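Local coordinates for protein cystathionine gamma-lyase (Saccharomyces cerevisiae, PDB 1N8P) that belongs to the Cys/Met metabolism family of PLP-dependent enzymes and binds pyridoxal-5'-phosphate, in an assembly of four chains, at residues Lys7-Ala12 and Thr252-Val257; Ser183-Asn188 and Arg256-Ala261. One frame throughout, in Å; residues are numbered along the deposited sequence.

Contact 1 (Lys7-Ala12 and Thr252-Val257); sequences KFATKA and TLHLRV
A9 lies against the flat imidazole of H254, and it is at this pair that the backbones of the two segments come nearest. The methyl CB of A9 sits over one face of the ring in a CH-pi contact, 3.6 Å from the centroid and 21° off the ring normal, shifted toward the ND1–CE1 side. A small residue suits this place: the CA atoms of A9 and H254 come within 6.2 Å, and a bare methyl lets the imidazole lie close to the backbone of helix 8-12. The first torsion of H254 (chi1 55°), which sets CG between the backbone N and the carbonyl carbon, helps turn the ring to meet A9 with a face. One turn further on, the CB of A12 meets H254 CD2 at 3.9 Å, and the ring thereby touches a second alanine. NE2 of H254 gives a weak hydrogen bond to the carbonyl of K251, just ahead of the helix.

The apolar packing belongs to F8. Its ring reaches across with CE2 3.7 Å from H254 CB, while CZ meets CD2 of L253 at 3.9 Å, the methyl lying near the ring plane at its edge. The F8 and L253 side chains run roughly at right angles, a phenyl and a branched leucine filling the gap between axes 10.1 Å apart.

The N-to-C directions of helices 8-12 and 253-257 differ by 128°. L67 of helix 55-67 packs on F8, A12 and L253, while D376 of the second subunit packs against A9, which places this helix pair beside a subunit boundary.

Contact 2 (Ser183-Asn188 and Arg256-Ala261); sequences SPYISN and RVRQAA
The short, weakly bonded helix at about 183-186 passes a regular turn of helix 253-271, and the backbones come nearest at Y185 and V257, whose CA atoms are 7.2 Å apart. V257 supplies the apolar centre. Its CG1, placed opposite the backbone N (chi1 170°), touches two residues at once: CD2 of Y185 at 3.6 Å, where it lies near the plane at the ring edge, and CG1 of I186 at 3.7 Å. The other branch, CG2, faces S183, with OG 3.8 Å away. A beta-branched valine suits this spot, since its two methyls diverge close to the helix and serve different partners, while the longer I186 can carry its CG1 and CD1 across from a CB that does not point directly at V257.

This packing lies near the PLP-binding part of a fold-type I PLP enzyme, the architecture to which the Cys/Met metabolism family belongs. The segment 183-188 follows strand 174-178; D178 at the end of that strand and T180 and F181 just after it line the PLP pocket, and the side chain of S183 is about 11 Å from the PLP.

Y185 extends past V257 to R258, and both Y185 and R258 are partly exposed. The phenol OH comes 3.2 Å from CD of R258, which also lies near the ring plane at the edge, and the ring and guanidinium planes stand 87° apart. Tyrosine suits a place of partial exposure: its ring edge packs on aliphatic carbon while its hydroxyl lies beside the polar end of R258. Bent at chi2 (74°), the arginine chain brings CD alongside the phenol, and its NH1 forms a salt bridge with D301.

In the fold
Contacts 1 and 2 have centres 8 Å apart and meet on helix 253-271, whose residues R256 and V257 belong to both. Along the chain come first 7-12, then 183-188, and last the shared helix, which thus receives the N-terminal helix on its first turn and the helix after strand 174-178 slightly further on. The two contacts also touch directly: F8 and Y185 stack edge-to-face, and CB of H254 lies against the Y185 ring. Packing therefore runs continuously from the N-terminal helix to the segment following strand 174-178. Both contacts touch the second subunit, and this packing probably ties the surroundings of the PLP pocket to that subunit boundary.

Contact 1 (Lys7-Ala12 and Thr252-Val257)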
loop_
_atom_site.group_PDB
_atom_site.type_symbol
_atom_site.label_atom_id
_atom_site.label_comp_id
_atom_site.label_asym_id
_atom_site.label_seq_id
_atom_site.Cartn_x
_atom_site.Cartn_y
_atom_site.Cartn_z
ATOM N N LYS A 7 -7.161 1.640 31.140
ATOM C CA LYS A 7 -6.148 0.599 31.113
ATOM C C LYS A 7 -5.422 0.503 29.768
ATOM O O LYS A 7 -5.906 0.979 28.729
ATOM C CB LYS A 7 -6.795 -0.729 31.447
ATOM C CG LYS A 7 -7.520 -0.749 32.778
ATOM C CD LYS A 7 -6.534 -0.590 33.909
ATOM C CE LYS A 7 -6.921 -1.419 35.125
ATOM N NZ LYS A 7 -5.758 -1.508 36.059
ATOM N N PHE A 8 -4.263 -0.149 29.798
ATOM C CA PHE A 8 -3.404 -0.329 28.618
ATOM C C PHE A 8 -4.088 -0.763 27.327
ATOM O O PHE A 8 -3.742 -0.263 26.269
ATOM C CB PHE A 8 -2.287 -1.329 28.916
ATOM C CG PHE A 8 -1.303 -1.455 27.813
ATOM C CD1 PHE A 8 -0.066 -0.833 27.902
ATOM C CD2 PHE A 8 -1.624 -2.153 26.658
ATOM C CE1 PHE A 8 0.840 -0.896 26.858
ATOM C CE2 PHE A 8 -0.734 -2.225 25.616
ATOM C CZ PHE A 8 0.503 -1.596 25.708
ATOM N N ALA A 9 -5.013 -1.713 27.397
ATOM C CA ALA A 9 -5.693 -2.152 26.181
ATOM C C ALA A 9 -6.530 -1.004 25.629
ATOM O O ALA A 9 -6.632 -0.854 24.409
ATOM C CB ALA A 9 -6.578 -3.361 26.463
ATOM N N THR A 10 -7.106 -0.183 26.520
ATOM C CA THR A 10 -7.928 0.958 26.099
ATOM C C THR A 10 -7.064 2.019 25.436
ATOM O O THR A 10 -7.443 2.637 24.432
ATOM C CB THR A 10 -8.662 1.646 27.282
ATOM O OG1 THR A 10 -9.371 0.675 28.065
ATOM C CG2 THR A 10 -9.657 2.703 26.737
ATOM N N LYS A 11 -5.892 2.263 25.993
ATOM C CA LYS A 11 -5.049 3.258 25.372
ATOM C C LYS A 11 -4.583 2.769 24.010
ATOM O O LYS A 11 -4.557 3.540 23.060
ATOM C CB LYS A 11 -3.870 3.582 26.268
ATOM C CG LYS A 11 -4.209 4.589 27.367
ATOM C CD LYS A 11 -3.067 4.754 28.365
ATOM C CE LYS A 11 -3.378 4.090 29.701
ATOM N NZ LYS A 11 -2.226 4.269 30.632
ATOM N N ALA A 12 -4.249 1.477 23.916
ATOM C CA ALA A 12 -3.785 0.866 22.666
ATOM C C ALA A 12 -4.770 1.150 21.569
ATOM O O ALA A 12 -4.396 1.597 20.497
ATOM C CB ALA A 12 -3.629 -0.636 22.829
ATOM N N THR A 252 -3.069 -4.624 18.750
ATOM C CA THR A 252 -3.219 -5.970 19.298
ATOM C C THR A 252 -2.002 -6.307 20.153
ATOM O O THR A 252 -1.893 -7.409 20.671
ATOM C CB THR A 252 -3.378 -7.032 18.174
ATOM O OG1 THR A 252 -2.518 -6.706 17.082
ATOM C CG2 THR A 252 -4.813 -7.069 17.636
ATOM N N LEU A 253 -1.103 -5.335 20.316
ATOM C CA LEU A 253 0.108 -5.518 21.097
ATOM C C LEU A 253 -0.148 -6.183 22.428
ATOM O O LEU A 253 0.611 -7.072 22.845
ATOM C CB LEU A 253 0.785 -4.182 21.367
ATOM C CG LEU A 253 2.013 -4.102 22.285
ATOM C CD1 LEU A 253 3.188 -4.884 21.724
ATOM C CD2 LEU A 253 2.401 -2.632 22.411
ATOM N N HIS A 254 -1.198 -5.743 23.115
ATOM C CA HIS A 254 -1.489 -6.335 24.403
ATOM C C HIS A 254 -1.982 -7.765 24.265
ATOM O O HIS A 254 -1.643 -8.610 25.096
ATOM C CB HIS A 254 -2.483 -5.482 25.176
ATOM C CG HIS A 254 -3.740 -5.221 24.437
ATOM N ND1 HIS A 254 -4.911 -5.883 24.717
ATOM C CD2 HIS A 254 -3.984 -4.453 23.351
ATOM C CE1 HIS A 254 -5.823 -5.542 23.822
ATOM N NE2 HIS A 254 -5.283 -4.675 22.982
ATOM N N LEU A 255 -2.776 -8.067 23.245
ATOM C CA LEU A 255 -3.212 -9.458 23.096
ATOM C C LEU A 255 -2.045 -10.353 22.635
ATOM O O LEU A 255 -1.832 -11.429 23.167
ATOM C CB LEU A 255 -4.372 -9.565 22.118
ATOM C CG LEU A 255 -5.605 -8.785 22.580
ATOM C CD1 LEU A 255 -6.740 -8.999 21.604
ATOM C CD2 LEU A 255 -6.012 -9.239 23.976
ATOM N N ARG A 256 -1.276 -9.902 21.662
ATOM C CA ARG A 256 -0.143 -10.689 21.180
ATOM C C ARG A 256 0.896 -10.940 22.263
ATOM O O ARG A 256 1.218 -12.071 22.551
ATOM C CB ARG A 256 0.539 -10.005 19.988
ATOM C CG ARG A 256 -0.283 -9.978 18.751
ATOM C CD ARG A 256 0.513 -9.428 17.588
ATOM N NE ARG A 256 0.442 -7.981 17.446
ATOM C CZ ARG A 256 1.331 -7.138 17.948
ATOM N NH1 ARG A 256 2.344 -7.605 18.634
ATOM N NH2 ARG A 256 1.238 -5.836 17.710
ATOM N N VAL A 257 1.429 -9.882 22.855
ATOM C CA VAL A 257 2.441 -9.994 23.906
ATOM C C VAL A 257 2.010 -10.800 25.124
ATOM O O VAL A 257 2.823 -11.427 25.792
ATOM C CB VAL A 257 2.843 -8.622 24.363
ATOM C CG1 VAL A 257 3.694 -8.720 25.581
ATOM C CG2 VAL A 257 3.587 -7.915 23.241
#

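Contact 2 (Ser183-Asn188 and Arg256-Ala261)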
loop_
_atom_site.group_PDB
_atom_site.type_symbol
_atom_site.label_atom_id
_atom_site.label_comp_id
_atom_site.label_asym_id
_atom_site.label_seq_id
_atom_site.Cartn_x
_atom_site.Cartn_y
_atom_site.Cartn_z
ATOM N N SER A 183 8.477 -4.694 25.301
ATOM C CA SER A 183 7.409 -3.863 24.727
ATOM C C SER A 183 6.586 -3.044 25.731
ATOM O O SER A 183 6.438 -3.427 26.877
ATOM C CB SER A 183 6.408 -4.725 24.024
ATOM O OG SER A 183 5.397 -5.020 24.960
ATOM N N PRO A 184 6.014 -1.917 25.290
ATOM C CA PRO A 184 5.210 -1.126 26.221
ATOM C C PRO A 184 4.357 -1.970 27.184
ATOM O O PRO A 184 4.304 -1.701 28.361
ATOM C CB PRO A 184 4.359 -0.270 25.276
ATOM C CG PRO A 184 5.361 0.057 24.183
ATOM C CD PRO A 184 6.038 -1.289 23.952
ATOM N N TYR A 185 3.727 -3.020 26.693
ATOM C CA TYR A 185 2.872 -3.835 27.532
ATOM C C TYR A 185 3.486 -4.380 28.831
ATOM O O TYR A 185 2.967 -4.162 29.910
ATOM C CB TYR A 185 2.281 -5.016 26.709
ATOM C CG TYR A 185 1.234 -5.787 27.489
ATOM C CD1 TYR A 185 0.085 -5.139 27.952
ATOM C CD2 TYR A 185 1.424 -7.120 27.838
ATOM C CE1 TYR A 185 -0.844 -5.778 28.747
ATOM C CE2 TYR A 185 0.495 -7.778 28.640
ATOM C CZ TYR A 185 -0.646 -7.085 29.098
ATOM O OH TYR A 185 -1.591 -7.679 29.920
ATOM N N ILE A 186 4.585 -5.113 28.713
ATOM C CA ILE A 186 5.245 -5.721 29.847
ATOM C C ILE A 186 5.968 -4.749 30.762
ATOM O O ILE A 186 6.065 -4.998 31.947
ATOM C CB ILE A 186 6.286 -6.786 29.383
ATOM C CG1 ILE A 186 5.571 -7.917 28.639
ATOM C CG2 ILE A 186 7.083 -7.337 30.619
ATOM C CD1 ILE A 186 6.499 -8.986 28.167
ATOM N N SER A 187 6.471 -3.644 30.236
ATOM C CA SER A 187 7.199 -2.722 31.076
ATOM C C SER A 187 7.249 -1.287 30.590
ATOM O O SER A 187 7.128 -1.002 29.402
ATOM C CB SER A 187 8.611 -3.243 31.253
ATOM O OG SER A 187 9.361 -2.381 32.086
ATOM N N ASN A 188 7.450 -0.380 31.536
ATOM C CA ASN A 188 7.522 1.055 31.255
ATOM C C ASN A 188 8.720 1.677 31.966
ATOM O O ASN A 188 8.556 2.333 33.010
ATOM C CB ASN A 188 6.240 1.750 31.721
ATOM C CG ASN A 188 5.060 1.426 30.854
ATOM O OD1 ASN A 188 3.921 1.614 31.260
ATOM N ND2 ASN A 188 5.321 0.960 29.644
ATOM N N ARG A 256 -1.276 -9.902 21.662
ATOM C CA ARG A 256 -0.143 -10.689 21.180
ATOM C C ARG A 256 0.896 -10.940 22.263
ATOM O O ARG A 256 1.218 -12.071 22.551
ATOM C CB ARG A 256 0.539 -10.005 19.988
ATOM C CG ARG A 256 -0.283 -9.978 18.751
ATOM C CD ARG A 256 0.513 -9.428 17.588
ATOM N NE ARG A 256 0.442 -7.981 17.446
ATOM C CZ ARG A 256 1.331 -7.138 17.948
ATOM N NH1 ARG A 256 2.344 -7.605 18.634
ATOM N NH2 ARG A 256 1.238 -5.836 17.710
ATOM N N VAL A 257 1.429 -9.882 22.855
ATOM C CA VAL A 257 2.441 -9.994 23.906
ATOM C C VAL A 257 2.010 -10.800 25.124
ATOM O O VAL A 257 2.823 -11.427 25.792
ATOM C CB VAL A 257 2.843 -8.622 24.363
ATOM C CG1 VAL A 257 3.694 -8.720 25.581
ATOM C CG2 VAL A 257 3.587 -7.915 23.241
ATOM N N ARG A 258 0.717 -10.779 25.412
ATOM C CA ARG A 258 0.172 -11.512 26.549
ATOM C C ARG A 258 0.257 -13.010 26.277
ATOM O O ARG A 258 0.551 -13.792 27.166
ATOM C CB ARG A 258 -1.307 -11.108 26.778
ATOM C CG ARG A 258 -1.944 -11.594 28.078
ATOM C CD ARG A 258 -1.423 -10.801 29.245
ATOM N NE ARG A 258 -1.846 -11.347 30.529
ATOM C CZ ARG A 258 -1.314 -10.994 31.694
ATOM N NH1 ARG A 258 -0.339 -10.095 31.739
ATOM N NH2 ARG A 258 -1.749 -11.548 32.816
ATOM N N GLN A 259 -0.011 -13.388 25.035
ATOM C CA GLN A 259 -0.007 -14.775 24.614
ATOM C C GLN A 259 1.418 -15.312 24.417
ATOM O O GLN A 259 1.768 -16.391 24.881
ATOM C CB GLN A 259 -0.781 -14.875 23.316
ATOM C CG GLN A 259 -0.879 -16.266 22.759
ATOM C CD GLN A 259 -1.732 -17.114 23.597
ATOM O OE1 GLN A 259 -2.797 -16.695 24.015
ATOM N NE2 GLN A 259 -1.288 -18.330 23.863
ATOM N N ALA A 260 2.240 -14.545 23.726
ATOM C CA ALA A 260 3.603 -14.950 23.461
ATOM C C ALA A 260 4.324 -15.198 24.782
ATOM O O ALA A 260 5.179 -16.066 24.882
ATOM C CB ALA A 260 4.315 -13.867 22.637
ATOM N N ALA A 261 3.955 -14.442 25.803
ATOM C CA ALA A 261 4.582 -14.573 27.109
ATOM C C ALA A 261 4.124 -15.852 27.860
ATOM O O ALA A 261 4.965 -16.628 28.329
ATOM C CB ALA A 261 4.310 -13.291 27.944
#